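Putative hexose oxidase (Nonomuraea sp. ATCC 39727, PDB 5AWV) binds a covalently attached FAD and the glycopeptide antibiotic teicoplanin, and probably oxidises a sugar group of such antibiotics. Local coordinates at residues Ser132-Tyr135 with Glu136-Leu140; Arg324-Asp327 with Ala328-Ala332; Asn408-Pro412 with Ala413-Leu417. All coordinates share one frame; numbering follows the deposited sequence.

Interaction 1: residues Ser132-Tyr135 with Glu136-Leu140; sequences SEVY and EKLYL
Val134 and Leu138 meet one turn apart on helix 131-142. Their side chains lie alongside each other and point the same way. Val134 CG1 is 3.6 Å from Leu138 CD1. Val134 CG1 is anti to the backbone N (chi1 169°), which places it beside the valine's own carbonyl carbon and next to the following turn. Leu138 CG also rests 3.3 Å from Val134 O, packing the leucine on the peptide as well as on the methyl. This is the dense side of the helix. It is pressed against strand 122-125, with Ile125 at Val134 and Phe123 at Leu138. Tyr135 and Tyr139 are buried too. The hydroxyl of Tyr135 is hydrogen-bonded to Gly149 O, and its side chain lies about 7 Å from the bound FAD. Tyr139 meets Trp350 edge-to-face.

The backbone is a regular alpha helix within the FAD-binding domain of this oxidoreductase family. Leu138 N donates to Val134 O at 3.0 Å. Tyr139 N reaches Tyr135 O at the same length, but its N-H...O angle of 153° is the most bent of the four bonds here.

The outer side is looser. Lys137 CB approaches Glu133 O at 3.5 Å, but the two charged ends part. Glu133 OE1 turns back to Thr130 N, and Lys137 NZ goes to Ile114 O. Farther along, Arg41 of the second subunit is hydrogen-bonded to Leu140 O.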
loop_
_atom_site.group_PDB
_atom_site.type_symbol
_atom_site.label_atom_id
_atom_site.label_comp_id
_atom_site.label_asym_id
_atom_site.label_seq_id
_atom_site.Cartn_x
_atom_site.Cartn_y
_atom_site.Cartn_z
ATOM N N SER A 132 7.300 2.831 -6.301
ATOM C CA SER A 132 8.355 3.541 -6.983
ATOM C C SER A 132 8.602 3.002 -8.413
ATOM O O SER A 132 8.710 3.776 -9.396
ATOM C CB SER A 132 9.625 3.470 -6.115
ATOM O OG SER A 132 10.660 4.064 -6.821
ATOM N N GLU A 133 8.651 1.668 -8.546
ATOM C CA GLU A 133 8.848 1.068 -9.878
ATOM C C GLU A 133 7.689 1.373 -10.789
ATOM O O GLU A 133 7.875 1.657 -11.948
ATOM C CB GLU A 133 9.057 -0.447 -9.777
ATOM C CG GLU A 133 10.364 -0.842 -9.092
ATOM C CD GLU A 133 10.415 -2.345 -8.626
ATOM O OE1 GLU A 133 9.430 -2.974 -8.192
ATOM O OE2 GLU A 133 11.494 -2.935 -8.690
ATOM N N VAL A 134 6.464 1.303 -10.266
ATOM C CA VAL A 134 5.313 1.563 -11.036
ATOM C C VAL A 134 5.321 2.993 -11.516
ATOM O O VAL A 134 5.013 3.260 -12.690
ATOM C CB VAL A 134 4.003 1.321 -10.230
ATOM C CG1 VAL A 134 2.768 1.845 -10.950
ATOM C CG2 VAL A 134 3.800 -0.161 -9.851
ATOM N N TYR A 135 5.534 3.931 -10.623
ATOM C CA TYR A 135 5.466 5.321 -11.040
ATOM C C TYR A 135 6.478 5.670 -12.129
ATOM O O TYR A 135 6.159 6.357 -13.077
ATOM C CB TYR A 135 5.643 6.257 -9.858
ATOM C CG TYR A 135 4.604 6.179 -8.748
ATOM C CD1 TYR A 135 3.252 6.003 -9.040
ATOM C CD2 TYR A 135 4.971 6.359 -7.419
ATOM C CE1 TYR A 135 2.302 5.929 -8.052
ATOM C CE2 TYR A 135 4.006 6.342 -6.420
ATOM C CZ TYR A 135 2.688 6.107 -6.739
ATOM O OH TYR A 135 1.710 5.991 -5.789
ATOM N N GLU A 136 7.694 5.234 -11.951
ATOM C CA GLU A 136 8.729 5.493 -12.897
ATOM C C GLU A 136 8.417 4.907 -14.288
ATOM O O GLU A 136 8.604 5.590 -15.272
ATOM C CB GLU A 136 10.034 4.953 -12.289
ATOM C CG GLU A 136 11.272 5.585 -12.776
ATOM C CD GLU A 136 11.367 7.077 -12.319
ATOM O OE1 GLU A 136 11.184 7.872 -13.260
ATOM O OE2 GLU A 136 11.527 7.384 -11.074
ATOM N N LYS A 137 8.058 3.613 -14.352
ATOM C CA LYS A 137 7.771 3.006 -15.607
ATOM C C LYS A 137 6.540 3.528 -16.313
ATOM O O LYS A 137 6.517 3.672 -17.531
ATOM C CB LYS A 137 7.607 1.518 -15.386
ATOM C CG LYS A 137 7.303 0.680 -16.598
ATOM C CD LYS A 137 8.420 0.505 -17.598
ATOM C CE LYS A 137 7.985 -0.457 -18.762
ATOM N NZ LYS A 137 8.183 -1.888 -18.366
ATOM N N LEU A 138 5.471 3.738 -15.578
ATOM C CA LEU A 138 4.258 4.333 -16.155
ATOM C C LEU A 138 4.565 5.738 -16.725
ATOM O O LEU A 138 4.054 6.094 -17.811
ATOM C CB LEU A 138 3.141 4.380 -15.131
ATOM C CG LEU A 138 2.453 3.059 -14.714
ATOM C CD1 LEU A 138 1.188 3.347 -13.821
ATOM C CD2 LEU A 138 1.919 2.262 -15.913
ATOM N N TYR A 139 5.363 6.512 -16.011
ATOM C CA TYR A 139 5.735 7.837 -16.457
ATOM C C TYR A 139 6.644 7.857 -17.690
ATOM O O TYR A 139 6.280 8.502 -18.717
ATOM C CB TYR A 139 6.451 8.566 -15.348
ATOM C CG TYR A 139 6.747 10.053 -15.617
ATOM C CD1 TYR A 139 5.796 10.869 -16.187
ATOM C CD2 TYR A 139 8.024 10.598 -15.418
ATOM C CE1 TYR A 139 6.032 12.207 -16.401
ATOM C CE2 TYR A 139 8.284 11.951 -15.689
ATOM C CZ TYR A 139 7.256 12.756 -16.127
ATOM O OH TYR A 139 7.402 14.132 -16.374
ATOM N N LEU A 140 7.716 7.068 -17.632
ATOM C CA LEU A 140 8.645 6.943 -18.794
ATOM C C LEU A 140 7.993 6.400 -20.085
ATOM O O LEU A 140 8.146 6.996 -21.193
ATOM C CB LEU A 140 9.930 6.221 -18.404
ATOM C CG LEU A 140 10.817 7.023 -17.435
ATOM C CD1 LEU A 140 12.181 6.374 -17.292
ATOM C CD2 LEU A 140 11.058 8.492 -17.820
#

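Interaction 2: residues Arg324-Asp327 with Ala328-Ala332; sequences RLLD and AHIEA
Four backbone bonds of 3.0 Å join Arg324 O, Leu325 O, Leu326 O and Asp327 O to the N atoms of Ala328, His329, Ile330 and Glu331 in turn, the pattern of an alpha helix. The straightest, Ala328 N to Arg324 O, has an N-H...O angle of 168°.

Among the side chains, Leu326 and Ile330 make the apolar contact. They cross at a slant, and Leu326 CD2 is 3.8 Å from Ile330 CD1. Ile330 CG1 sits beside its own backbone N (chi1 -73°), which turns the branch back along the helix toward Leu326. Ile330 CG1 is therefore 3.4 Å from Leu326 O as well. Both residues face the seven-stranded antiparallel sheet. Ile313 of strand 309-316 touches the pair, and Pro345 and Val342 of strand 340-349 lie at Leu326 and Ile330 respectively.

His329 also faces inward. Its CB lies 3.5 Å from Leu325 O. The ring meets Trp277 edge-to-face, and NE2 is hydrogen-bonded to Ser293 OG. These two partners fix the turn of the imidazole.

The outer flank carries charged side chains. Glu331 CG packs 3.6 Å from Asp327 O, with the glutamate bent at chi2. The two carboxylates stay apart: the nearest oxygens, Asp327 OD1 and Glu331 OE2, are 7.2 Å from each other. Asp327 OD2 instead forms a salt bridge with Arg323 NE. The helix thus has a largely apolar face toward the sheet, with His329 as its polar member, and a charged one away from it, and the arginine probably favours an ionised Asp327.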
loop_
_atom_site.group_PDB
_atom_site.type_symbol
_atom_site.label_atom_id
_atom_site.label_comp_id
_atom_site.label_asym_id
_atom_site.label_seq_id
_atom_site.Cartn_x
_atom_site.Cartn_y
_atom_site.Cartn_z
ATOM N N ARG A 324 -1.638 31.154 -6.253
ATOM C CA ARG A 324 -2.739 31.711 -5.422
ATOM C C ARG A 324 -3.369 30.677 -4.571
ATOM O O ARG A 324 -3.720 30.944 -3.439
ATOM C CB ARG A 324 -3.877 32.274 -6.245
ATOM C CG ARG A 324 -3.871 33.716 -6.427
ATOM C CD ARG A 324 -5.151 34.146 -7.116
ATOM N NE ARG A 324 -5.032 33.938 -8.553
ATOM C CZ ARG A 324 -6.011 33.472 -9.328
ATOM N NH1 ARG A 324 -7.168 33.045 -8.834
ATOM N NH2 ARG A 324 -5.793 33.354 -10.615
ATOM N N LEU A 325 -3.624 29.489 -5.135
ATOM C CA LEU A 325 -4.276 28.493 -4.313
ATOM C C LEU A 325 -3.451 28.079 -3.145
ATOM O O LEU A 325 -3.974 27.822 -2.038
ATOM C CB LEU A 325 -4.599 27.256 -5.151
ATOM C CG LEU A 325 -5.578 27.415 -6.294
ATOM C CD1 LEU A 325 -5.754 26.027 -6.998
ATOM C CD2 LEU A 325 -6.923 28.060 -5.925
ATOM N N LEU A 326 -2.148 27.958 -3.408
ATOM C CA LEU A 326 -1.170 27.532 -2.403
ATOM C C LEU A 326 -1.122 28.548 -1.261
ATOM O O LEU A 326 -1.201 28.197 -0.058
ATOM C CB LEU A 326 0.156 27.432 -3.097
ATOM C CG LEU A 326 1.370 26.895 -2.362
ATOM C CD1 LEU A 326 2.560 27.794 -2.279
ATOM C CD2 LEU A 326 1.226 26.125 -1.132
ATOM N N ASP A 327 -1.111 29.824 -1.684
ATOM C CA ASP A 327 -1.008 30.962 -0.703
ATOM C C ASP A 327 -2.206 31.063 0.132
ATOM O O ASP A 327 -2.127 31.232 1.345
ATOM C CB ASP A 327 -0.709 32.274 -1.410
ATOM C CG ASP A 327 0.738 32.381 -1.858
ATOM O OD1 ASP A 327 1.571 31.609 -1.361
ATOM O OD2 ASP A 327 0.989 33.207 -2.778
ATOM N N ALA A 328 -3.363 30.971 -0.493
ATOM C CA ALA A 328 -4.605 30.990 0.222
ATOM C C ALA A 328 -4.814 29.861 1.211
ATOM O O ALA A 328 -5.330 30.067 2.322
ATOM C CB ALA A 328 -5.735 31.029 -0.750
ATOM N N HIS A 329 -4.408 28.626 0.851
ATOM C CA HIS A 329 -4.416 27.555 1.821
ATOM C C HIS A 329 -3.513 27.830 3.038
ATOM O O HIS A 329 -3.896 27.616 4.208
ATOM C CB HIS A 329 -3.938 26.232 1.098
ATOM C CG HIS A 329 -3.853 25.043 1.987
ATOM N ND1 HIS A 329 -4.960 24.408 2.494
ATOM C CD2 HIS A 329 -2.787 24.383 2.476
ATOM C CE1 HIS A 329 -4.576 23.403 3.254
ATOM N NE2 HIS A 329 -3.256 23.357 3.241
ATOM N N ILE A 330 -2.297 28.294 2.777
ATOM C CA ILE A 330 -1.392 28.505 3.869
ATOM C C ILE A 330 -1.942 29.589 4.801
ATOM O O ILE A 330 -1.948 29.443 6.055
ATOM C CB ILE A 330 -0.011 28.980 3.351
ATOM C CG1 ILE A 330 0.751 27.867 2.703
ATOM C CG2 ILE A 330 0.828 29.571 4.498
ATOM C CD1 ILE A 330 1.861 28.403 1.840
ATOM N N GLU A 331 -2.424 30.690 4.233
ATOM C CA GLU A 331 -2.931 31.773 5.123
ATOM C C GLU A 331 -4.139 31.372 5.928
ATOM O O GLU A 331 -4.248 31.790 7.077
ATOM C CB GLU A 331 -3.309 33.011 4.349
ATOM C CG GLU A 331 -2.110 33.783 3.923
ATOM C CD GLU A 331 -1.363 34.354 5.125
ATOM O OE1 GLU A 331 -1.950 35.113 5.924
ATOM O OE2 GLU A 331 -0.215 33.977 5.255
ATOM N N ALA A 332 -5.042 30.567 5.356
ATOM C CA ALA A 332 -6.157 30.047 6.096
ATOM C C ALA A 332 -5.647 29.247 7.257
ATOM O O ALA A 332 -6.206 29.313 8.340
ATOM C CB ALA A 332 -7.069 29.181 5.199
#

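Interaction 3: residues Asn408-Pro412 with Ala413-Leu417; sequences NTVDP and AATAL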
loop_
_atom_site.group_PDB
_atom_site.type_symbol
_atom_site.label_atom_id
_atom_site.label_comp_id
_atom_site.label_asym_id
_atom_site.label_seq_id
_atom_site.Cartn_x
_atom_site.Cartn_y
_atom_site.Cartn_z
ATOM N N ASN A 408 -14.629 11.518 -3.801
ATOM C CA ASN A 408 -15.980 11.560 -3.308
ATOM C C ASN A 408 -17.021 11.701 -4.394
ATOM O O ASN A 408 -18.164 11.887 -4.087
ATOM C CB ASN A 408 -16.165 12.679 -2.304
ATOM C CG ASN A 408 -15.241 12.518 -1.055
ATOM O OD1 ASN A 408 -14.626 11.535 -0.891
ATOM N ND2 ASN A 408 -15.179 13.502 -0.212
ATOM N N THR A 409 -16.647 11.466 -5.632
ATOM C CA THR A 409 -17.659 11.328 -6.725
ATOM C C THR A 409 -18.269 9.901 -6.754
ATOM O O THR A 409 -19.240 9.651 -7.442
ATOM C CB THR A 409 -17.016 11.629 -8.056
ATOM O OG1 THR A 409 -15.932 10.709 -8.286
ATOM C CG2 THR A 409 -16.506 13.066 -8.160
ATOM N N VAL A 410 -17.635 8.941 -6.110
ATOM C CA VAL A 410 -18.003 7.538 -6.200
ATOM C C VAL A 410 -19.031 7.176 -5.122
ATOM O O VAL A 410 -18.931 7.604 -3.991
ATOM C CB VAL A 410 -16.743 6.653 -6.082
ATOM C CG1 VAL A 410 -17.065 5.170 -6.112
ATOM C CG2 VAL A 410 -15.793 6.956 -7.273
ATOM N N ASP A 411 -20.034 6.385 -5.455
ATOM C CA ASP A 411 -21.007 5.945 -4.504
ATOM C C ASP A 411 -20.334 5.003 -3.484
ATOM O O ASP A 411 -19.518 4.179 -3.867
ATOM C CB ASP A 411 -22.060 5.147 -5.240
ATOM C CG ASP A 411 -23.168 4.704 -4.336
ATOM O OD1 ASP A 411 -23.056 3.637 -3.728
ATOM O OD2 ASP A 411 -24.143 5.496 -4.178
ATOM N N PRO A 412 -20.675 5.078 -2.215
ATOM C CA PRO A 412 -20.104 4.234 -1.197
ATOM C C PRO A 412 -20.135 2.734 -1.442
ATOM O O PRO A 412 -19.271 2.045 -0.937
ATOM C CB PRO A 412 -20.911 4.566 0.054
ATOM C CG PRO A 412 -21.746 5.697 -0.261
ATOM C CD PRO A 412 -21.587 6.108 -1.660
ATOM N N ALA A 413 -21.129 2.222 -2.203
ATOM C CA ALA A 413 -21.241 0.795 -2.522
ATOM C C ALA A 413 -20.609 0.378 -3.862
ATOM O O ALA A 413 -20.522 -0.832 -4.118
ATOM C CB ALA A 413 -22.745 0.384 -2.540
ATOM N N ALA A 414 -20.194 1.348 -4.679
ATOM C CA ALA A 414 -19.608 1.111 -6.010
ATOM C C ALA A 414 -18.277 0.526 -5.969
ATOM O O ALA A 414 -17.844 -0.093 -6.964
ATOM C CB ALA A 414 -19.640 2.357 -6.901
ATOM N N THR A 415 -17.602 0.691 -4.828
ATOM C CA THR A 415 -16.381 -0.043 -4.541
ATOM C C THR A 415 -16.469 -0.548 -3.155
ATOM O O THR A 415 -17.411 -0.245 -2.445
ATOM C CB THR A 415 -15.071 0.810 -4.674
ATOM O OG1 THR A 415 -14.998 1.773 -3.604
ATOM C CG2 THR A 415 -15.018 1.479 -6.012
ATOM N N ALA A 416 -15.470 -1.306 -2.728
ATOM C CA ALA A 416 -15.453 -1.837 -1.363
ATOM C C ALA A 416 -15.036 -0.753 -0.303
ATOM O O ALA A 416 -15.252 -0.956 0.912
ATOM C CB ALA A 416 -14.606 -3.081 -1.252
ATOM N N LEU A 417 -14.576 0.403 -0.761
ATOM C CA LEU A 417 -14.299 1.541 0.161
ATOM C C LEU A 417 -15.590 2.313 0.444
ATOM O O LEU A 417 -16.085 2.995 -0.452
ATOM C CB LEU A 417 -13.284 2.482 -0.450
ATOM C CG LEU A 417 -11.925 2.041 -0.820
ATOM C CD1 LEU A 417 -11.174 3.199 -1.506
ATOM C CD2 LEU A 417 -11.174 1.559 0.438
HETATM O O HOH W 1 -17.068 3.236 -2.845
#
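Asp411 and Ala413 are joined through a side chain in an Asx-Pro turn, with Pro412 between them. The turn lies in the loop between strands 395-402 and 424-432. Ala413 N donates to Asp411 OD1 at 2.8 Å. It meets the anti side of the carboxylate, 30° out of its plane. Asp411 CG is anti to the backbone N (chi1 -177°), a setting that brings OD1 over the next peptide but one. A type I beta turn shares the same residues. Ala414 N donates to Asp411 O at 3.0 Å, from above the carbonyl plane. Aspartate thus receives both N-H groups at the corner, one on its side chain and one on its backbone.

An ST turn follows: Leu417 N donates to Thr415 OG1 at 3.2 Å. Water 1 links the two turns: it is 2.8 Å from Asp411 O, and 2.6 Å from both Leu417 O and Thr415 OG1.

Around this core the apolar contacts are few. Val410 CG1 lies 3.9 Å from Ala414 CB. The corner itself is exposed, whereas Thr415 and Leu417 are buried.

Residues farther out hold the loop in place. The side chain of Leu417 lies about 5 Å from that of the FAD-binding Tyr470. Arg420 NH2 bonds to Thr415 OG1. Trp211 NE1 is hydrogen-bonded to Ala413 O, and Asn498 ND2 to both Pro412 O and Ala416 O.

From the N terminus the three contacts come in series. None nests in another or crosses it. Each is local to one continuous run of chain, so none closes a long loop. Interaction 1 belongs to helix 131-142, set beside the five-stranded antiparallel sheet within the FAD-binding domain. Interaction 2 lies on helix 322-334, which is laid on the seven-stranded antiparallel sheet. Interaction 3 shapes the connection between strands 395-402 and 424-432, neighbours in that same seven-stranded sheet. The centres stand about 27 to 31 Å apart and no two contacts touch. A side chain of each of two contacts, Tyr135 in interaction 1 and Leu417 in interaction 3, lies within 10 Å of the bound FAD.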